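Acireductone dioxygenase (Bacillus anthracis, PDB 4QGL) probably oxidises the acireductone of the methionine salvage pathway with molecular oxygen, giving different products depending on whether iron or nickel is bound. Local coordinates at residues A[50-61]-A[79-87]; A[39-50]-A[110-118]. All blocks are in the same frame, centred on the assembly; numbering follows the deposited sequence.

Contact 1. Residues A[50-61]-A[79-87]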
loop_
_atom_site.group_PDB
_atom_site.type_symbol
_atom_site.label_atom_id
_atom_site.label_comp_id
_atom_site.label_asym_id
_atom_site.label_seq_id
_atom_site.Cartn_x
_atom_site.Cartn_y
_atom_site.Cartn_z
ATOM N N TYR A 50 5.795 5.258 14.895
ATOM C CA TYR A 50 4.437 5.659 14.525
ATOM C C TYR A 50 4.069 7.074 14.964
ATOM O O TYR A 50 3.076 7.602 14.500
ATOM C CB TYR A 50 3.405 4.651 15.070
ATOM C CG TYR A 50 3.492 3.284 14.412
ATOM C CD1 TYR A 50 2.783 3.005 13.248
ATOM C CD2 TYR A 50 4.314 2.283 14.933
ATOM C CE1 TYR A 50 2.882 1.778 12.629
ATOM C CE2 TYR A 50 4.408 1.053 14.324
ATOM C CZ TYR A 50 3.685 0.806 13.170
ATOM O OH TYR A 50 3.770 -0.403 12.539
ATOM N N SER A 51 4.814 7.674 15.884
ATOM C CA SER A 51 4.602 9.081 16.210
ATOM C C SER A 51 5.696 9.864 15.531
ATOM O O SER A 51 6.787 10.071 16.084
ATOM C CB SER A 51 4.659 9.324 17.699
ATOM O OG SER A 51 5.791 8.690 18.219
ATOM N N LEU A 52 5.363 10.305 14.331
ATOM C CA LEU A 52 6.322 10.807 13.387
ATOM C C LEU A 52 6.371 12.311 13.443
ATOM O O LEU A 52 5.334 12.977 13.391
ATOM C CB LEU A 52 5.930 10.327 11.987
ATOM C CG LEU A 52 6.106 8.822 11.833
ATOM C CD1 LEU A 52 5.640 8.293 10.507
ATOM C CD2 LEU A 52 7.577 8.492 12.026
ATOM N N THR A 53 7.585 12.848 13.545
ATOM C CA THR A 53 7.770 14.301 13.467
ATOM C C THR A 53 7.767 14.732 12.010
ATOM O O THR A 53 7.811 13.884 11.110
ATOM C CB THR A 53 9.031 14.810 14.231
ATOM O OG1 THR A 53 10.265 14.356 13.623
ATOM C CG2 THR A 53 8.949 14.368 15.704
ATOM N N ASP A 54 7.661 16.045 11.799
ATOM C CA ASP A 54 7.817 16.642 10.463
ATOM C C ASP A 54 9.220 16.327 9.842
ATOM O O ASP A 54 9.348 16.100 8.638
ATOM C CB ASP A 54 7.544 18.166 10.526
ATOM C CG ASP A 54 6.053 18.510 10.911
ATOM O OD1 ASP A 54 5.111 17.906 10.322
ATOM O OD2 ASP A 54 5.840 19.407 11.793
ATOM N N GLU A 55 10.236 16.281 10.696
ATOM C CA GLU A 55 11.585 15.853 10.330
ATOM C C GLU A 55 11.700 14.369 9.959
ATOM O O GLU A 55 12.389 14.004 9.019
ATOM C CB GLU A 55 12.512 16.144 11.500
ATOM C CG GLU A 55 13.987 15.930 11.226
ATOM C CD GLU A 55 14.785 15.591 12.492
ATOM O OE1 GLU A 55 14.446 14.569 13.178
ATOM O OE2 GLU A 55 15.760 16.337 12.785
ATOM N N ASN A 56 11.056 13.508 10.735
ATOM C CA ASN A 56 11.080 12.080 10.472
ATOM C C ASN A 56 10.520 11.779 9.118
ATOM O O ASN A 56 11.044 10.973 8.378
ATOM C CB ASN A 56 10.267 11.363 11.522
ATOM C CG ASN A 56 10.988 11.289 12.839
ATOM O OD1 ASN A 56 12.180 11.490 12.874
ATOM N ND2 ASN A 56 10.276 11.019 13.923
ATOM N N LYS A 57 9.434 12.460 8.811
ATOM C CA LYS A 57 8.750 12.358 7.529
ATOM C C LYS A 57 9.565 12.774 6.317
ATOM O O LYS A 57 9.533 12.121 5.276
ATOM C CB LYS A 57 7.510 13.244 7.580
ATOM C CG LYS A 57 6.278 12.487 8.004
ATOM C CD LYS A 57 5.051 13.368 7.936
ATOM C CE LYS A 57 4.149 13.076 9.125
ATOM N NZ LYS A 57 2.717 13.213 8.744
ATOM N N ALA A 58 10.243 13.901 6.452
ATOM C CA ALA A 58 11.139 14.411 5.420
ATOM C C ALA A 58 12.286 13.455 5.182
ATOM O O ALA A 58 12.718 13.267 4.059
ATOM C CB ALA A 58 11.672 15.787 5.819
ATOM N N GLU A 59 12.770 12.851 6.254
ATOM C CA GLU A 59 13.858 11.893 6.174
ATOM C C GLU A 59 13.491 10.620 5.462
ATOM O O GLU A 59 14.284 10.088 4.712
ATOM C CB GLU A 59 14.288 11.514 7.565
ATOM C CG GLU A 59 15.659 10.894 7.608
ATOM C CD GLU A 59 16.163 10.742 9.025
ATOM O OE1 GLU A 59 17.233 10.115 9.188
ATOM O OE2 GLU A 59 15.487 11.233 9.977
ATOM N N ILE A 60 12.290 10.128 5.738
ATOM C CA ILE A 60 11.767 8.927 5.117
ATOM C C ILE A 60 11.685 9.109 3.610
ATOM O O ILE A 60 12.170 8.280 2.841
ATOM C CB ILE A 60 10.394 8.572 5.713
ATOM C CG1 ILE A 60 10.586 7.905 7.078
ATOM C CG2 ILE A 60 9.606 7.638 4.792
ATOM C CD1 ILE A 60 9.291 7.471 7.730
ATOM N N LEU A 61 11.088 10.218 3.191
ATOM C CA LEU A 61 11.113 10.641 1.779
ATOM C C LEU A 61 12.509 10.914 1.189
ATOM O O LEU A 61 12.719 10.780 -0.006
ATOM C CB LEU A 61 10.255 11.885 1.600
ATOM C CG LEU A 61 8.764 11.685 1.877
ATOM C CD1 LEU A 61 8.074 13.036 1.773
ATOM C CD2 LEU A 61 8.158 10.655 0.929
ATOM N N ALA A 79 3.203 13.979 -6.776
ATOM C CA ALA A 79 3.364 14.403 -5.398
ATOM C C ALA A 79 3.396 13.200 -4.491
ATOM O O ALA A 79 2.997 12.110 -4.885
ATOM C CB ALA A 79 2.205 15.294 -5.036
ATOM N N HIS A 80 3.868 13.402 -3.271
ATOM C CA HIS A 80 4.007 12.315 -2.299
ATOM C C HIS A 80 4.058 12.832 -0.871
ATOM O O HIS A 80 4.528 13.965 -0.628
ATOM C CB HIS A 80 5.258 11.471 -2.581
ATOM C CG HIS A 80 6.491 12.265 -2.886
ATOM N ND1 HIS A 80 6.808 12.692 -4.164
ATOM C CD2 HIS A 80 7.500 12.693 -2.089
ATOM C CE1 HIS A 80 7.952 13.352 -4.138
ATOM N NE2 HIS A 80 8.396 13.364 -2.892
ATOM N N ASP A 81 3.585 12.008 0.067
ATOM C CA ASP A 81 3.707 12.331 1.486
ATOM C C ASP A 81 3.661 11.101 2.371
ATOM O O ASP A 81 3.646 9.995 1.878
ATOM C CB ASP A 81 2.655 13.349 1.916
ATOM C CG ASP A 81 1.229 12.848 1.756
ATOM O OD1 ASP A 81 0.962 11.606 1.735
ATOM O OD2 ASP A 81 0.360 13.751 1.653
ATOM N N VAL A 82 3.664 11.308 3.676
ATOM C CA VAL A 82 3.692 10.204 4.594
ATOM C C VAL A 82 2.499 10.293 5.509
ATOM O O VAL A 82 2.204 11.340 6.042
ATOM C CB VAL A 82 4.987 10.177 5.415
ATOM C CG1 VAL A 82 5.037 8.962 6.323
ATOM C CG2 VAL A 82 6.189 10.191 4.481
ATOM N N ILE A 83 1.815 9.173 5.678
ATOM C CA ILE A 83 0.777 9.080 6.687
ATOM C C ILE A 83 1.043 7.932 7.665
ATOM O O ILE A 83 1.678 6.950 7.329
ATOM C CB ILE A 83 -0.625 9.026 6.036
ATOM C CG1 ILE A 83 -0.723 7.963 4.949
ATOM C CG2 ILE A 83 -0.918 10.375 5.384
ATOM C CD1 ILE A 83 -1.270 6.659 5.428
ATOM N N SER A 84 0.592 8.099 8.896
ATOM C CA SER A 84 0.547 6.984 9.829
ATOM C C SER A 84 -0.788 6.857 10.550
ATOM O O SER A 84 -1.400 7.842 10.886
ATOM C CB SER A 84 1.680 7.071 10.825
ATOM O OG SER A 84 1.429 8.062 11.779
ATOM N N LEU A 85 -1.209 5.606 10.763
ATOM C CA LEU A 85 -2.444 5.243 11.465
ATOM C C LEU A 85 -2.096 4.282 12.561
ATOM O O LEU A 85 -1.241 3.436 12.372
ATOM C CB LEU A 85 -3.416 4.562 10.513
ATOM C CG LEU A 85 -3.964 5.455 9.396
ATOM C CD1 LEU A 85 -4.755 4.649 8.394
ATOM C CD2 LEU A 85 -4.817 6.565 9.955
ATOM N N SER A 86 -2.739 4.432 13.719
ATOM C CA SER A 86 -2.559 3.513 14.853
ATOM C C SER A 86 -3.760 3.621 15.801
ATOM O O SER A 86 -4.623 4.466 15.594
ATOM C CB SER A 86 -1.238 3.768 15.583
ATOM O OG SER A 86 -1.134 5.105 16.021
ATOM N N ASN A 87 -3.839 2.742 16.804
ATOM C CA ASN A 87 -4.996 2.689 17.728
ATOM C C ASN A 87 -5.220 4.019 18.421
ATOM O O ASN A 87 -6.351 4.399 18.697
ATOM C CB ASN A 87 -4.817 1.601 18.813
ATOM C CG ASN A 87 -5.574 0.310 18.501
ATOM O OD1 ASN A 87 -6.354 0.215 17.546
ATOM N ND2 ASN A 87 -5.344 -0.695 19.321
#
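Tyr-50 meets Ser-84 through its backbone: the carbonyl O of Tyr-50 accepts a hydrogen bond from Ser-84 OG at 3.2 Å, with a C=O...donor angle of 143°. The hydroxyl is tilted 24° from the carbonyl plane. OG reaches it because the first torsion of Ser-84 sets the hydroxyl between backbone N and carbonyl carbon. Leu-52 follows with CD1 near Ser-84 CB and Val-82 CG1. Thr-53 then N-caps the helix, its OG1 accepting from Asn-56 N at 3.1 Å. One turn on, the methylenes of Lys-57 run over Val-82; Lys-57 CG lies 3.7 Å from Val-82 CB, and the bent end of the chain brings NZ to Val-82 O in a weak, 3.3 Å hydrogen bond. Ile-60 CG2 and Leu-61 CG add further apolar contacts to Val-82 CG2. At the imidazole of His-80, Leu-61 CD1 sits at the ring edge, in plane, 3.9 Å from His-80 CD2. The axes of helix residues 54-61 and strand 79-85 approach to 8.4 Å, their N-to-C directions 129° apart. Strand 79-85 is an outermost strand of its cupin sheet, paired antiparallel with 158-164; helix 54-63 packs across it, while Ile-68 of helix 65-75 touches Leu-61 and His-80.

Contact 2. Residues A[39-50]-A[110-118]. With CD (cadmium ion), chain C.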
loop_
_atom_site.group_PDB
_atom_site.type_symbol
_atom_site.label_atom_id
_atom_site.label_comp_id
_atom_site.label_asym_id
_atom_site.label_seq_id
_atom_site.Cartn_x
_atom_site.Cartn_y
_atom_site.Cartn_z
ATOM N N ILE A 39 14.357 -2.038 2.102
ATOM C CA ILE A 39 13.855 -1.462 3.363
ATOM C C ILE A 39 14.977 -1.452 4.396
ATOM O O ILE A 39 14.946 -0.652 5.307
ATOM C CB ILE A 39 12.521 -2.152 3.821
ATOM C CG1 ILE A 39 11.866 -1.439 5.007
ATOM C CG2 ILE A 39 12.684 -3.629 4.124
ATOM C CD1 ILE A 39 10.994 -0.280 4.583
ATOM N N SER A 40 15.991 -2.298 4.207
ATOM C CA SER A 40 17.206 -2.293 5.059
ATOM C C SER A 40 17.971 -0.965 5.053
ATOM O O SER A 40 18.775 -0.712 5.921
ATOM C CB SER A 40 18.184 -3.403 4.650
ATOM O OG SER A 40 18.741 -3.178 3.369
ATOM N N LYS A 41 17.724 -0.136 4.048
ATOM C CA LYS A 41 18.209 1.250 4.051
ATOM C C LYS A 41 17.642 2.135 5.136
ATOM O O LYS A 41 18.255 3.106 5.500
ATOM C CB LYS A 41 17.832 1.950 2.753
ATOM C CG LYS A 41 18.826 1.774 1.641
ATOM C CD LYS A 41 18.078 1.850 0.328
ATOM C CE LYS A 41 17.357 3.183 0.210
ATOM N NZ LYS A 41 16.964 3.406 -1.210
ATOM N N LEU A 42 16.431 1.867 5.572
ATOM C CA LEU A 42 15.779 2.732 6.519
ATOM C C LEU A 42 16.572 2.704 7.800
ATOM O O LEU A 42 16.917 1.643 8.292
ATOM C CB LEU A 42 14.335 2.269 6.770
ATOM C CG LEU A 42 13.401 3.232 7.524
ATOM C CD1 LEU A 42 12.930 4.369 6.632
ATOM C CD2 LEU A 42 12.196 2.501 8.103
ATOM N N PRO A 43 16.889 3.882 8.335
ATOM C CA PRO A 43 17.506 3.996 9.648
ATOM C C PRO A 43 16.649 3.418 10.769
ATOM O O PRO A 43 15.441 3.592 10.779
ATOM C CB PRO A 43 17.670 5.500 9.859
ATOM C CG PRO A 43 17.462 6.140 8.546
ATOM C CD PRO A 43 17.006 5.120 7.555
ATOM N N PRO A 44 17.288 2.757 11.722
ATOM C CA PRO A 44 16.543 2.034 12.747
ATOM C C PRO A 44 15.634 2.882 13.633
ATOM O O PRO A 44 14.570 2.385 14.040
ATOM C CB PRO A 44 17.654 1.351 13.557
ATOM C CG PRO A 44 18.719 1.094 12.537
ATOM C CD PRO A 44 18.704 2.341 11.689
ATOM N N HIS A 45 16.006 4.132 13.899
ATOM C CA HIS A 45 15.147 4.974 14.715
ATOM C C HIS A 45 13.860 5.285 13.956
ATOM O O HIS A 45 12.890 5.705 14.573
ATOM C CB HIS A 45 15.843 6.248 15.178
ATOM C CG HIS A 45 15.806 7.353 14.179
ATOM N ND1 HIS A 45 14.908 8.391 14.265
ATOM C CD2 HIS A 45 16.556 7.589 13.077
ATOM C CE1 HIS A 45 15.103 9.219 13.253
ATOM N NE2 HIS A 45 16.096 8.755 12.516
ATOM N N LEU A 46 13.831 5.057 12.636
ATOM C CA LEU A 46 12.555 5.139 11.881
ATOM C C LEU A 46 11.739 3.835 11.728
ATOM O O LEU A 46 10.602 3.894 11.282
ATOM C CB LEU A 46 12.780 5.793 10.511
ATOM C CG LEU A 46 13.204 7.243 10.650
ATOM C CD1 LEU A 46 13.351 7.901 9.290
ATOM C CD2 LEU A 46 12.213 7.999 11.504
ATOM N N ASN A 47 12.331 2.687 12.074
ATOM C CA ASN A 47 11.628 1.395 12.128
ATOM C C ASN A 47 10.548 1.350 13.222
ATOM O O ASN A 47 10.764 1.802 14.350
ATOM C CB ASN A 47 12.613 0.254 12.386
ATOM C CG ASN A 47 12.903 -0.555 11.153
ATOM O OD1 ASN A 47 12.533 -1.725 11.070
ATOM N ND2 ASN A 47 13.588 0.056 10.189
ATOM N N GLU A 48 9.391 0.810 12.871
ATOM C CA GLU A 48 8.282 0.741 13.798
ATOM C C GLU A 48 8.153 2.036 14.591
ATOM O O GLU A 48 8.074 2.036 15.811
ATOM C CB GLU A 48 8.438 -0.460 14.741
ATOM C CG GLU A 48 8.007 -1.810 14.174
ATOM C CD GLU A 48 6.873 -1.727 13.152
ATOM O OE1 GLU A 48 5.737 -1.363 13.512
ATOM O OE2 GLU A 48 7.115 -2.017 11.961
ATOM N N ASN A 49 8.125 3.144 13.870
ATOM C CA ASN A 49 8.007 4.433 14.489
ATOM C C ASN A 49 6.723 5.020 13.982
ATOM O O ASN A 49 6.566 5.237 12.780
ATOM C CB ASN A 49 9.199 5.285 14.082
ATOM C CG ASN A 49 9.293 6.573 14.863
ATOM O OD1 ASN A 49 8.292 7.134 15.278
ATOM N ND2 ASN A 49 10.504 7.061 15.048
ATOM N N TYR A 50 5.795 5.258 14.895
ATOM C CA TYR A 50 4.437 5.659 14.525
ATOM C C TYR A 50 4.069 7.074 14.964
ATOM O O TYR A 50 3.076 7.602 14.500
ATOM C CB TYR A 50 3.405 4.651 15.070
ATOM C CG TYR A 50 3.492 3.284 14.412
ATOM C CD1 TYR A 50 2.783 3.005 13.248
ATOM C CD2 TYR A 50 4.314 2.283 14.933
ATOM C CE1 TYR A 50 2.882 1.778 12.629
ATOM C CE2 TYR A 50 4.408 1.053 14.324
ATOM C CZ TYR A 50 3.685 0.806 13.170
ATOM O OH TYR A 50 3.770 -0.403 12.539
ATOM N N VAL A 110 -1.233 4.392 -5.106
ATOM C CA VAL A 110 0.098 3.869 -4.897
ATOM C C VAL A 110 0.483 4.038 -3.449
ATOM O O VAL A 110 0.305 5.084 -2.879
ATOM C CB VAL A 110 1.066 4.642 -5.771
ATOM C CG1 VAL A 110 2.455 4.024 -5.751
ATOM C CG2 VAL A 110 0.515 4.720 -7.188
ATOM N N ARG A 111 0.986 2.985 -2.843
ATOM C CA ARG A 111 1.374 3.023 -1.439
ATOM C C ARG A 111 2.677 2.252 -1.294
ATOM O O ARG A 111 2.849 1.233 -1.954
ATOM C CB ARG A 111 0.284 2.388 -0.541
ATOM C CG ARG A 111 -1.045 3.146 -0.470
ATOM C CD ARG A 111 -0.895 4.541 0.154
ATOM N NE ARG A 111 -2.169 5.266 0.213
ATOM C CZ ARG A 111 -2.710 5.928 -0.798
ATOM N NH1 ARG A 111 -2.099 5.992 -1.967
ATOM N NH2 ARG A 111 -3.864 6.534 -0.637
ATOM N N PHE A 112 3.600 2.732 -0.462
ATOM C CA PHE A 112 4.762 1.928 -0.099
ATOM C C PHE A 112 4.773 1.723 1.389
ATOM O O PHE A 112 4.713 2.686 2.128
ATOM C CB PHE A 112 6.036 2.621 -0.520
ATOM C CG PHE A 112 7.289 2.035 0.082
ATOM C CD1 PHE A 112 7.808 0.869 -0.382
ATOM C CD2 PHE A 112 7.961 2.693 1.089
ATOM C CE1 PHE A 112 8.965 0.351 0.156
ATOM C CE2 PHE A 112 9.119 2.187 1.634
ATOM C CZ PHE A 112 9.616 1.004 1.168
ATOM N N ILE A 113 4.860 0.495 1.857
ATOM C CA ILE A 113 4.819 0.306 3.301
ATOM C C ILE A 113 6.199 0.482 3.921
ATOM O O ILE A 113 7.178 -0.143 3.486
ATOM C CB ILE A 113 4.273 -1.072 3.686
ATOM C CG1 ILE A 113 2.896 -1.348 3.040
ATOM C CG2 ILE A 113 4.218 -1.208 5.192
ATOM C CD1 ILE A 113 2.006 -0.140 2.849
ATOM N N VAL A 114 6.260 1.343 4.928
ATOM C CA VAL A 114 7.465 1.541 5.702
ATOM C C VAL A 114 7.461 0.752 6.978
ATOM O O VAL A 114 8.435 0.127 7.324
ATOM C CB VAL A 114 7.667 3.005 6.112
ATOM C CG1 VAL A 114 9.092 3.194 6.641
ATOM C CG2 VAL A 114 7.434 3.969 4.947
ATOM N N SER A 115 6.354 0.812 7.705
ATOM C CA SER A 115 6.167 0.025 8.928
ATOM C C SER A 115 4.764 -0.537 9.012
ATOM O O SER A 115 3.884 -0.050 8.325
ATOM C CB SER A 115 6.405 0.925 10.120
ATOM O OG SER A 115 7.790 1.207 10.243
ATOM N N GLY A 116 4.554 -1.537 9.884
ATOM C CA GLY A 116 3.238 -2.160 10.126
ATOM C C GLY A 116 2.732 -2.956 8.956
ATOM O O GLY A 116 3.519 -3.546 8.220
ATOM N N HIS A 117 1.404 -2.975 8.780
ATOM C CA HIS A 117 0.768 -3.840 7.753
ATOM C C HIS A 117 -0.480 -3.244 7.136
ATOM O O HIS A 117 -1.114 -2.363 7.719
ATOM C CB HIS A 117 0.386 -5.203 8.327
ATOM C CG HIS A 117 1.505 -5.903 9.028
ATOM N ND1 HIS A 117 1.812 -5.669 10.350
ATOM C CD2 HIS A 117 2.378 -6.837 8.598
ATOM C CE1 HIS A 117 2.838 -6.421 10.703
ATOM N NE2 HIS A 117 3.201 -7.141 9.655
ATOM N N GLY A 118 -0.831 -3.702 5.946
ATOM C CA GLY A 118 -2.137 -3.396 5.401
ATOM C C GLY A 118 -2.584 -4.544 4.541
ATOM O O GLY A 118 -1.791 -5.419 4.222
HETATM CD CD CD C . 4.994 -9.001 9.044
HETATM O O HOH W 1 7.814 4.146 10.713
HETATM O O HOH W 2 10.414 -1.810 9.068
#
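Leu-42 and Val-114, both buried, make the closely packed apolar part of this contact, their side chains crossing at about a right angle with Leu-42 CD2 3.5 Å from Val-114 CG1. Ile-39 packs beside them: with CG1 anti to the backbone N (chi1 -171°), Ile-39 CD1 reaches Phe-112 CZ at 3.9 Å. Phe-112, also buried, is further enclosed by Trp-37, which stacks on its ring, and by Phe-64. The other end is polar and more loosely held. Ser-115 OG receives a weak hydrogen bond from Glu-48 N, 3.1 Å long but bent to 127°, and gives one to a water that also donates to Leu-46 O and Asn-49 O. Glu-48 is exposed, yet a bend at chi2 turns its carboxylate back, and OE2 accepts a straighter though weak bond from Gly-116 N (3.3 Å, 162°). A second water joins Asn-47 OD1 to Val-114 O. Val-114 and Ser-115 form a classic beta bulge facing Val-159, at the corner leading from strand 109-113 of one cupin sheet to 116-123 of the other. Beyond it, His-117 NE2 binds a cadmium ion at 2.7 Å with Glu-135 and Gly-1, a site separate from that of His-103, His-105, Glu-109 and His-148; His-117 ND1 is hydrogen-bonded to Asp-155 OD2. Weak bonds and water meet the corner's N-H and hydroxyl, so the buried apolar end probably holds the loop more than the polar one.

From the N terminus, the chain leaves strand 33-36 and enters the loop 39-50, which contact 2 later joins to 110-118, closing a loop with 59 residues between its segments. Contact 1 is nested within it: 50-61 meets 79-87 across only 17 intervening residues, 13 of them helical. Tyr-50 belongs to both, ending the loop of contact 2 and starting the first segment of contact 1. The centres lie 10 Å apart, and Ile-60 CG1 packs 3.5 Å from Leu-46 CD1, so helix and loop also touch directly. Both contacts reach the same five-stranded sheet, contact 1 at edge strand 79-85 and contact 2 at strand 109-113 and the corner leading to 116-123 of the other sheet.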